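Local structure of complement factor MASP-3 (Homo sapiens, 3DEM) at residues T28-V33 with F94-F99; E64-A69 with L89-F94; G202-L207 with S250-S255. The protein is a serine protease of the innate immune complement system whose CUB1-EGF-CUB2 region interacts with mannan-binding lectin and ficolins. One frame throughout, in Å; residues are numbered along the deposited sequence.

Contact 1. Residues T28-V33 with F94-F99; sequences TWNITV and FMSITF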
loop_
_atom_site.group_PDB
_atom_site.type_symbol
_atom_site.label_atom_id
_atom_site.label_comp_id
_atom_site.label_asym_id
_atom_site.label_seq_id
_atom_site.Cartn_x
_atom_site.Cartn_y
_atom_site.Cartn_z
ATOM N N THR A 28 -26.042 -3.350 11.578
ATOM C CA THR A 28 -24.676 -3.829 11.693
ATOM C C THR A 28 -24.115 -4.144 10.311
ATOM O O THR A 28 -24.780 -4.779 9.496
ATOM C CB THR A 28 -24.596 -5.087 12.583
ATOM O OG1 THR A 28 -24.958 -4.747 13.927
ATOM C CG2 THR A 28 -23.185 -5.671 12.579
ATOM N N TRP A 29 -22.902 -3.677 10.041
ATOM C CA TRP A 29 -22.191 -4.043 8.820
ATOM C C TRP A 29 -20.967 -4.862 9.186
ATOM O O TRP A 29 -20.125 -4.401 9.949
ATOM C CB TRP A 29 -21.736 -2.799 8.053
ATOM C CG TRP A 29 -22.856 -1.949 7.559
ATOM C CD1 TRP A 29 -23.531 -2.089 6.381
ATOM C CD2 TRP A 29 -23.432 -0.819 8.221
ATOM N NE1 TRP A 29 -24.496 -1.120 6.273
ATOM C CE2 TRP A 29 -24.456 -0.325 7.387
ATOM C CE3 TRP A 29 -23.189 -0.180 9.442
ATOM C CZ2 TRP A 29 -25.234 0.781 7.733
ATOM C CZ3 TRP A 29 -23.962 0.921 9.780
ATOM C CH2 TRP A 29 -24.969 1.389 8.930
ATOM N N ASN A 30 -20.867 -6.071 8.644
ATOM C CA ASN A 30 -19.674 -6.886 8.839
ATOM C C ASN A 30 -18.746 -6.786 7.627
ATOM O O ASN A 30 -19.153 -7.058 6.500
ATOM C CB ASN A 30 -20.043 -8.346 9.124
ATOM C CG ASN A 30 -20.636 -8.544 10.513
ATOM O OD1 ASN A 30 -20.597 -7.643 11.351
ATOM N ND2 ASN A 30 -21.184 -9.731 10.763
ATOM N N ILE A 31 -17.506 -6.376 7.866
ATOM C CA ILE A 31 -16.533 -6.224 6.789
ATOM C C ILE A 31 -15.404 -7.236 6.926
ATOM O O ILE A 31 -14.668 -7.230 7.908
ATOM C CB ILE A 31 -15.919 -4.814 6.772
ATOM C CG1 ILE A 31 -17.017 -3.748 6.731
ATOM C CG2 ILE A 31 -14.976 -4.660 5.592
ATOM C CD1 ILE A 31 -16.513 -2.360 7.030
ATOM N N THR A 32 -15.274 -8.109 5.940
ATOM C CA THR A 32 -14.185 -9.073 5.922
ATOM C C THR A 32 -13.327 -8.856 4.684
ATOM O O THR A 32 -13.843 -8.712 3.579
ATOM C CB THR A 32 -14.703 -10.530 5.944
ATOM O OG1 THR A 32 -15.504 -10.737 7.114
ATOM C CG2 THR A 32 -13.540 -11.523 5.956
ATOM N N VAL A 33 -12.015 -8.805 4.885
ATOM C CA VAL A 33 -11.063 -8.758 3.777
ATOM C C VAL A 33 -10.197 -10.020 3.793
ATOM O O VAL A 33 -10.162 -10.738 4.793
ATOM C CB VAL A 33 -10.178 -7.484 3.824
ATOM C CG1 VAL A 33 -11.025 -6.240 3.583
ATOM C CG2 VAL A 33 -9.424 -7.387 5.147
ATOM N N PHE A 94 -10.940 -8.417 9.903
ATOM C CA PHE A 94 -12.375 -8.319 10.164
ATOM C C PHE A 94 -12.750 -7.060 10.942
ATOM O O PHE A 94 -12.059 -6.669 11.885
ATOM C CB PHE A 94 -12.878 -9.565 10.905
ATOM C CG PHE A 94 -14.311 -9.468 11.353
ATOM C CD1 PHE A 94 -15.344 -9.671 10.454
ATOM C CD2 PHE A 94 -14.625 -9.172 12.670
ATOM C CE1 PHE A 94 -16.666 -9.585 10.861
ATOM C CE2 PHE A 94 -15.938 -9.081 13.083
ATOM C CZ PHE A 94 -16.963 -9.287 12.178
ATOM N N MET A 95 -13.860 -6.442 10.548
ATOM C CA MET A 95 -14.375 -5.279 11.252
ATOM C C MET A 95 -15.897 -5.272 11.251
ATOM O O MET A 95 -16.526 -5.442 10.210
ATOM C CB MET A 95 -13.836 -3.989 10.630
ATOM C CG MET A 95 -14.251 -2.721 11.366
ATOM S SD MET A 95 -13.690 -1.238 10.510
ATOM C CE MET A 95 -11.984 -1.142 11.062
ATOM N N SER A 96 -16.486 -5.084 12.426
ATOM C CA SER A 96 -17.933 -4.990 12.540
ATOM C C SER A 96 -18.313 -3.584 12.983
ATOM O O SER A 96 -17.684 -3.012 13.877
ATOM C CB SER A 96 -18.465 -6.034 13.530
ATOM O OG SER A 96 -19.882 -6.065 13.530
ATOM N N ILE A 97 -19.328 -3.026 12.339
ATOM C CA ILE A 97 -19.783 -1.674 12.626
ATOM C C ILE A 97 -21.272 -1.693 12.935
ATOM O O ILE A 97 -22.065 -2.219 12.153
ATOM C CB ILE A 97 -19.538 -0.734 11.421
ATOM C CG1 ILE A 97 -18.045 -0.663 11.087
ATOM C CG2 ILE A 97 -20.090 0.665 11.693
ATOM C CD1 ILE A 97 -17.756 -0.012 9.758
ATOM N N THR A 98 -21.648 -1.124 14.074
ATOM C CA THR A 98 -23.053 -1.015 14.444
ATOM C C THR A 98 -23.456 0.441 14.658
ATOM O O THR A 98 -22.836 1.158 15.445
ATOM C CB THR A 98 -23.368 -1.832 15.720
ATOM O OG1 THR A 98 -23.146 -3.222 15.461
ATOM C CG2 THR A 98 -24.821 -1.629 16.163
ATOM N N PHE A 99 -24.483 0.877 13.938
ATOM C CA PHE A 99 -25.117 2.154 14.226
ATOM C C PHE A 99 -26.391 1.898 15.016
ATOM O O PHE A 99 -27.257 1.142 14.580
ATOM C CB PHE A 99 -25.443 2.917 12.941
ATOM C CG PHE A 99 -26.390 4.073 13.148
ATOM C CD1 PHE A 99 -25.945 5.264 13.704
ATOM C CD2 PHE A 99 -27.725 3.967 12.788
ATOM C CE1 PHE A 99 -26.816 6.325 13.900
ATOM C CE2 PHE A 99 -28.603 5.026 12.980
ATOM C CZ PHE A 99 -28.145 6.205 13.534
#
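Strands 28-32 and 94-99 run antiparallel, their axes 4.6 Å apart at closest approach and their directions 168° from each other, with W29 and I31 forming hydrogen-bonded pairs with I97 and M95. Four backbone bonds join these two pairs; the bond from W29 N to I97 O is 2.7 Å long.

The three alternating non-hydrogen-bonded pairs, T28-T98, N30-S96 and T32-F94, put their side chains on one face, and here polar side chains add cross-strand bonds. S96 OG donates to N30 OD1 over 2.8 Å, arriving nearly in line with the amide C=O at 163°. With its hydroxyl anti to the backbone N (chi1 -173°), S96 reaches across to that oxygen. The hydroxyls of T28 and T98 also bond, OG1 to OG1 at 2.8 Å. The F94 ring leans over N30 and T32: T32 OG1 lies in the ring plane at its edge, 3.5 Å from F94 CD1, while N30 CB approaches CE1.

W29, I31, M95 and I97 occupy the other face. The methyl ends I31 CD1 and I97 CD1 meet at 3.8 Å, and the indole sets CE3 against I97 CG2 at 3.9 Å. Further along, W29 CZ3 has F99 CB at its ring edge.

This apolar face packs on the second sheet of the CUB sandwich: I31 and M95 touch I39 and I97 touches L41 on strand 37-47, while W29 and I97 reach I12 on strand 9-13. Within its own sheet, strand 25-32 is outermost, and strand 94-101 is flanked on its other side by strand 58-62.

Contact 2. Residues E64-A69 with L89-F94; sequences EDQVLA and LSPGSF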
loop_
_atom_site.group_PDB
_atom_site.type_symbol
_atom_site.label_atom_id
_atom_site.label_comp_id
_atom_site.label_asym_id
_atom_site.label_seq_id
_atom_site.Cartn_x
_atom_site.Cartn_y
_atom_site.Cartn_z
ATOM N N GLU A 64 -14.209 -9.351 16.451
ATOM C CA GLU A 64 -14.978 -10.457 17.011
ATOM C C GLU A 64 -14.794 -10.607 18.524
ATOM O O GLU A 64 -15.543 -11.338 19.171
ATOM C CB GLU A 64 -14.641 -11.772 16.293
ATOM C CG GLU A 64 -13.145 -12.019 16.081
ATOM C CD GLU A 64 -12.579 -11.246 14.894
ATOM O OE1 GLU A 64 -12.742 -11.704 13.742
ATOM O OE2 GLU A 64 -11.958 -10.183 15.113
ATOM N N ASP A 65 -13.809 -9.909 19.086
ATOM C CA ASP A 65 -13.487 -10.063 20.505
ATOM C C ASP A 65 -12.944 -8.786 21.144
ATOM O O ASP A 65 -12.420 -8.817 22.258
ATOM C CB ASP A 65 -12.474 -11.200 20.692
ATOM C CG ASP A 65 -11.170 -10.952 19.946
ATOM O OD1 ASP A 65 -10.299 -11.845 19.943
ATOM O OD2 ASP A 65 -11.013 -9.866 19.356
ATOM N N GLN A 66 -13.074 -7.665 20.442
ATOM C CA GLN A 66 -12.438 -6.429 20.876
ATOM C C GLN A 66 -13.156 -5.207 20.311
ATOM O O GLN A 66 -13.341 -5.095 19.103
ATOM C CB GLN A 66 -10.971 -6.442 20.426
ATOM C CG GLN A 66 -10.179 -5.168 20.683
ATOM C CD GLN A 66 -8.760 -5.256 20.127
ATOM O OE1 GLN A 66 -8.237 -6.350 19.893
ATOM N NE2 GLN A 66 -8.133 -4.103 19.908
ATOM N N VAL A 67 -13.560 -4.293 21.188
ATOM C CA VAL A 67 -14.157 -3.039 20.750
ATOM C C VAL A 67 -13.057 -2.029 20.435
ATOM O O VAL A 67 -12.267 -1.667 21.304
ATOM C CB VAL A 67 -15.134 -2.464 21.800
ATOM C CG1 VAL A 67 -15.660 -1.099 21.361
ATOM C CG2 VAL A 67 -16.284 -3.429 22.030
ATOM N N LEU A 68 -13.014 -1.587 19.184
ATOM C CA LEU A 68 -11.974 -0.675 18.721
ATOM C C LEU A 68 -12.294 0.785 19.026
ATOM O O LEU A 68 -11.413 1.546 19.436
ATOM C CB LEU A 68 -11.744 -0.851 17.219
ATOM C CG LEU A 68 -11.374 -2.259 16.747
ATOM C CD1 LEU A 68 -11.301 -2.321 15.230
ATOM C CD2 LEU A 68 -10.063 -2.706 17.364
ATOM N N ALA A 69 -13.550 1.171 18.819
ATOM C CA ALA A 69 -13.960 2.551 19.023
ATOM C C ALA A 69 -15.471 2.681 19.137
ATOM O O ALA A 69 -16.211 1.868 18.592
ATOM C CB ALA A 69 -13.430 3.433 17.895
ATOM N N LEU A 89 -8.199 1.612 12.422
ATOM C CA LEU A 89 -7.552 0.472 11.787
ATOM C C LEU A 89 -7.845 -0.801 12.573
ATOM O O LEU A 89 -7.639 -0.847 13.786
ATOM C CB LEU A 89 -6.043 0.710 11.703
ATOM C CG LEU A 89 -5.188 -0.270 10.895
ATOM C CD1 LEU A 89 -5.516 -0.202 9.412
ATOM C CD2 LEU A 89 -3.698 0.003 11.122
ATOM N N SER A 90 -8.337 -1.828 11.885
ATOM C CA SER A 90 -8.572 -3.120 12.521
ATOM C C SER A 90 -7.251 -3.867 12.682
ATOM O O SER A 90 -6.363 -3.732 11.842
ATOM C CB SER A 90 -9.551 -3.965 11.702
ATOM O OG SER A 90 -8.964 -4.403 10.488
ATOM N N PRO A 91 -7.119 -4.649 13.769
ATOM C CA PRO A 91 -5.907 -5.430 14.025
ATOM C C PRO A 91 -5.741 -6.559 13.014
ATOM O O PRO A 91 -4.618 -6.903 12.643
ATOM C CB PRO A 91 -6.145 -6.015 15.425
ATOM C CG PRO A 91 -7.294 -5.243 15.995
ATOM C CD PRO A 91 -8.121 -4.826 14.830
ATOM N N GLY A 92 -6.858 -7.126 12.571
ATOM C CA GLY A 92 -6.834 -8.225 11.614
ATOM C C GLY A 92 -7.684 -7.944 10.389
ATOM O O GLY A 92 -7.845 -6.795 9.978
ATOM N N SER A 93 -8.244 -8.995 9.807
ATOM C CA SER A 93 -8.962 -8.863 8.547
ATOM C C SER A 93 -10.481 -8.785 8.710
ATOM O O SER A 93 -11.224 -9.042 7.762
ATOM C CB SER A 93 -8.588 -10.013 7.606
ATOM O OG SER A 93 -9.067 -11.251 8.094
ATOM N N PHE A 94 -10.940 -8.417 9.903
ATOM C CA PHE A 94 -12.375 -8.319 10.164
ATOM C C PHE A 94 -12.750 -7.060 10.942
ATOM O O PHE A 94 -12.059 -6.669 11.885
ATOM C CB PHE A 94 -12.878 -9.565 10.905
ATOM C CG PHE A 94 -14.311 -9.468 11.353
ATOM C CD1 PHE A 94 -15.344 -9.671 10.454
ATOM C CD2 PHE A 94 -14.625 -9.172 12.670
ATOM C CE1 PHE A 94 -16.666 -9.585 10.861
ATOM C CE2 PHE A 94 -15.938 -9.081 13.083
ATOM C CZ PHE A 94 -16.963 -9.287 12.178
#
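L68 sets its methyl CD2 against the P91 ring, 3.8 Å from P91 CD, and this is the apolar centre of a contact that buries 239 Å² in all. The two methyls of the leucine divide the work: CD2 goes to the proline ring, whereas CD1 rests 3.9 Å from S90 CA. T63 touches both L68 and P91.

The loop opposite is held from within. S90 OG donates to G92 O over 2.7 Å, with the hydroxyl tilted 32° from the carbonyl plane, and the same OG has a second bond to I39 N, so one buried hydroxyl links the S90-G92 turn to strand 37-47. P91 O is bonded to R38 NE as well.

Toward solvent, the loose member is Q66: extended beyond CG, it brings its terminal amide only to 4.2 Å, measured from OE1 to P91 CG. E64 is exposed too but nevertheless lies close against F94. Its chain bends at chi2 (-80°) and runs alongside F94, the two side chains pointing opposite ways; E64 OE1 stands 3.3 Å from F94 CD2, with carboxylate and ring planes 59° apart. No bond between E64 and F94 accompanies this approach.

L68 and A69 both face V61, a classic beta bulge at the start of strand 67-71. In the two-sheet CUB sandwich, the turn of residues 63-66 and the start of that strand thus pack on the loop between strands 88-89 and 94-101, at one end of the fold.

Contact 3. Residues G202-L207 with S250-S255; sequences GFMVNL and STQSHS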
loop_
_atom_site.group_PDB
_atom_site.type_symbol
_atom_site.label_atom_id
_atom_site.label_comp_id
_atom_site.label_asym_id
_atom_site.label_seq_id
_atom_site.Cartn_x
_atom_site.Cartn_y
_atom_site.Cartn_z
ATOM N N GLY A 202 48.261 -45.979 7.623
ATOM C CA GLY A 202 49.352 -45.932 8.588
ATOM C C GLY A 202 49.527 -44.593 9.279
ATOM O O GLY A 202 50.311 -44.474 10.221
ATOM N N PHE A 203 48.809 -43.579 8.805
ATOM C CA PHE A 203 48.779 -42.285 9.483
ATOM C C PHE A 203 47.654 -42.281 10.497
ATOM O O PHE A 203 46.612 -42.884 10.272
ATOM C CB PHE A 203 48.587 -41.141 8.489
ATOM C CG PHE A 203 49.820 -40.808 7.704
ATOM C CD1 PHE A 203 50.943 -40.311 8.336
ATOM C CD2 PHE A 203 49.855 -40.987 6.332
ATOM C CE1 PHE A 203 52.083 -40.008 7.616
ATOM C CE2 PHE A 203 50.995 -40.684 5.605
ATOM C CZ PHE A 203 52.109 -40.194 6.248
ATOM N N MET A 204 47.869 -41.607 11.617
ATOM C CA MET A 204 46.861 -41.526 12.663
ATOM C C MET A 204 46.534 -40.071 12.947
ATOM O O MET A 204 47.425 -39.266 13.221
ATOM C CB MET A 204 47.343 -42.241 13.925
ATOM C CG MET A 204 47.351 -43.767 13.798
ATOM S SD MET A 204 48.159 -44.574 15.191
ATOM C CE MET A 204 48.044 -43.278 16.430
ATOM N N VAL A 205 45.251 -39.735 12.878
ATOM C CA VAL A 205 44.827 -38.349 12.951
ATOM C C VAL A 205 44.599 -37.891 14.381
ATOM O O VAL A 205 43.827 -38.496 15.122
ATOM C CB VAL A 205 43.534 -38.116 12.146
ATOM C CG1 VAL A 205 43.102 -36.649 12.232
ATOM C CG2 VAL A 205 43.731 -38.540 10.703
ATOM N N ASN A 206 45.279 -36.816 14.765
ATOM C CA ASN A 206 45.012 -36.167 16.036
ATOM C C ASN A 206 44.193 -34.896 15.804
ATOM O O ASN A 206 44.458 -34.132 14.877
ATOM C CB ASN A 206 46.314 -35.885 16.794
ATOM C CG ASN A 206 47.131 -37.160 17.066
ATOM O OD1 ASN A 206 46.602 -38.283 17.037
ATOM N ND2 ASN A 206 48.425 -36.987 17.331
ATOM N N LEU A 207 43.181 -34.690 16.637
ATOM C CA LEU A 207 42.303 -33.536 16.496
ATOM C C LEU A 207 42.458 -32.631 17.696
ATOM O O LEU A 207 42.601 -33.097 18.824
ATOM C CB LEU A 207 40.840 -33.964 16.385
ATOM C CG LEU A 207 40.441 -34.900 15.244
ATOM C CD1 LEU A 207 39.004 -35.366 15.427
ATOM C CD2 LEU A 207 40.619 -34.219 13.894
ATOM N N SER A 250 43.047 -38.136 20.114
ATOM C CA SER A 250 44.032 -38.942 19.404
ATOM C C SER A 250 43.375 -40.190 18.815
ATOM O O SER A 250 43.057 -41.136 19.538
ATOM C CB SER A 250 45.166 -39.352 20.345
ATOM O OG SER A 250 45.804 -38.213 20.897
ATOM N N THR A 251 43.164 -40.191 17.504
ATOM C CA THR A 251 42.635 -41.373 16.834
ATOM C C THR A 251 43.778 -42.305 16.454
ATOM O O THR A 251 44.956 -41.930 16.517
ATOM C CB THR A 251 41.801 -41.013 15.574
ATOM O OG1 THR A 251 42.672 -40.696 14.480
ATOM C CG2 THR A 251 40.882 -39.823 15.846
ATOM N N GLN A 252 43.430 -43.533 16.094
ATOM C CA GLN A 252 44.402 -44.487 15.593
ATOM C C GLN A 252 44.051 -44.721 14.132
ATOM O O GLN A 252 44.264 -45.801 13.589
ATOM C CB GLN A 252 44.330 -45.792 16.386
ATOM C CG GLN A 252 44.440 -45.602 17.897
ATOM C CD GLN A 252 45.791 -45.042 18.323
ATOM O OE1 GLN A 252 45.882 -43.902 18.798
ATOM N NE2 GLN A 252 46.847 -45.835 18.145
ATOM N N SER A 253 43.515 -43.681 13.504
ATOM C CA SER A 253 42.907 -43.812 12.192
ATOM C C SER A 253 43.458 -42.799 11.202
ATOM O O SER A 253 43.772 -41.669 11.568
ATOM C CB SER A 253 41.393 -43.638 12.313
ATOM O OG SER A 253 40.744 -43.920 11.085
ATOM N N HIS A 254 43.572 -43.215 9.943
ATOM C CA HIS A 254 44.025 -42.317 8.894
ATOM C C HIS A 254 42.844 -41.577 8.281
ATOM O O HIS A 254 43.025 -40.702 7.439
ATOM C CB HIS A 254 44.770 -43.087 7.813
ATOM C CG HIS A 254 43.955 -44.163 7.177
ATOM N ND1 HIS A 254 43.039 -43.910 6.179
ATOM C CD2 HIS A 254 43.913 -45.497 7.400
ATOM C CE1 HIS A 254 42.468 -45.043 5.814
ATOM N NE2 HIS A 254 42.981 -46.021 6.538
ATOM N N SER A 255 41.637 -41.935 8.701
ATOM C CA SER A 255 40.442 -41.278 8.194
ATOM C C SER A 255 39.446 -40.938 9.296
ATOM O O SER A 255 39.214 -41.730 10.210
ATOM C CB SER A 255 39.761 -42.147 7.145
ATOM O OG SER A 255 39.312 -43.350 7.733
#
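T251 holds its hydroxyl between the backbone N and the carbonyl carbon (chi1 78°), which turns OG1 onto V205 O at 2.6 Å, while V205, with CG2 beside its own backbone N, brings that methyl 3.2 Å from S253 O. The hydroxyl donates in the carbonyl plane on a lone pair, with a C=O...donor angle of 124°. T251 N reaches the same oxygen over 3.0 Å, tilted 24° from the carbonyl plane, so one residue grips V205 O twice. T251 OG1 in turn accepts from S253 N at 3.3 Å, which makes an ST turn of T251-S253.

Beyond this turn S253 O takes the bond from V205 N, 2.8 Å long. Flanking it, M204 CA makes a CA-H...O contact with the same oxygen. S253 OG instead donates to S255 O within its own segment.

M204 supplies the apolar part. Its chain runs across Q252, M204 CG lying 3.5 Å from Q252 CA. On the other flank H254 CB lies 3.1 Å from F203 O, a close carbon-oxygen approach, and F203 CB and H254 CB come within 4.3 Å. N206 and S250 form an antiparallel non-hydrogen-bonded pair, where strand 249-250 ends beside strand 205-209.

The wider setting is the second CUB domain: V205 touches Y275 and I197, T251 and S253 touch V232, and H254 bonds by its backbone to L199. Chemically, a threonine hydroxyl acts here as donor to one segment and acceptor within its own. V205 O keeps the ladder bond from T251 N and gains one from that hydroxyl, while V205 N passes to S253 O, which implies that the turn ends the ladder without leaving either backbone atom of buried V205 without a partner.

In the fold
From the N terminus, strand 25-32 enters contact 1 first, and the loop it closes with strand 94-101 holds the whole of contact 2, which joins 64-69 to 89-94. The two share F94, and V33 N probably bonds S93 O where they touch; their centres are 9 Å apart. Contact 1 joins edge strand 25-32 to strand 94-101 within one sheet of the first CUB domain. Contact 2 packs the opposite edge, near strand 67-71, on the loop that crosses from strand 88-89 of the other sheet. Contact 3 follows in series, closing a separate loop in the second CUB domain, beyond the calcium-binding EGF domain. Its centre lies about 73 Å from that of contact 1.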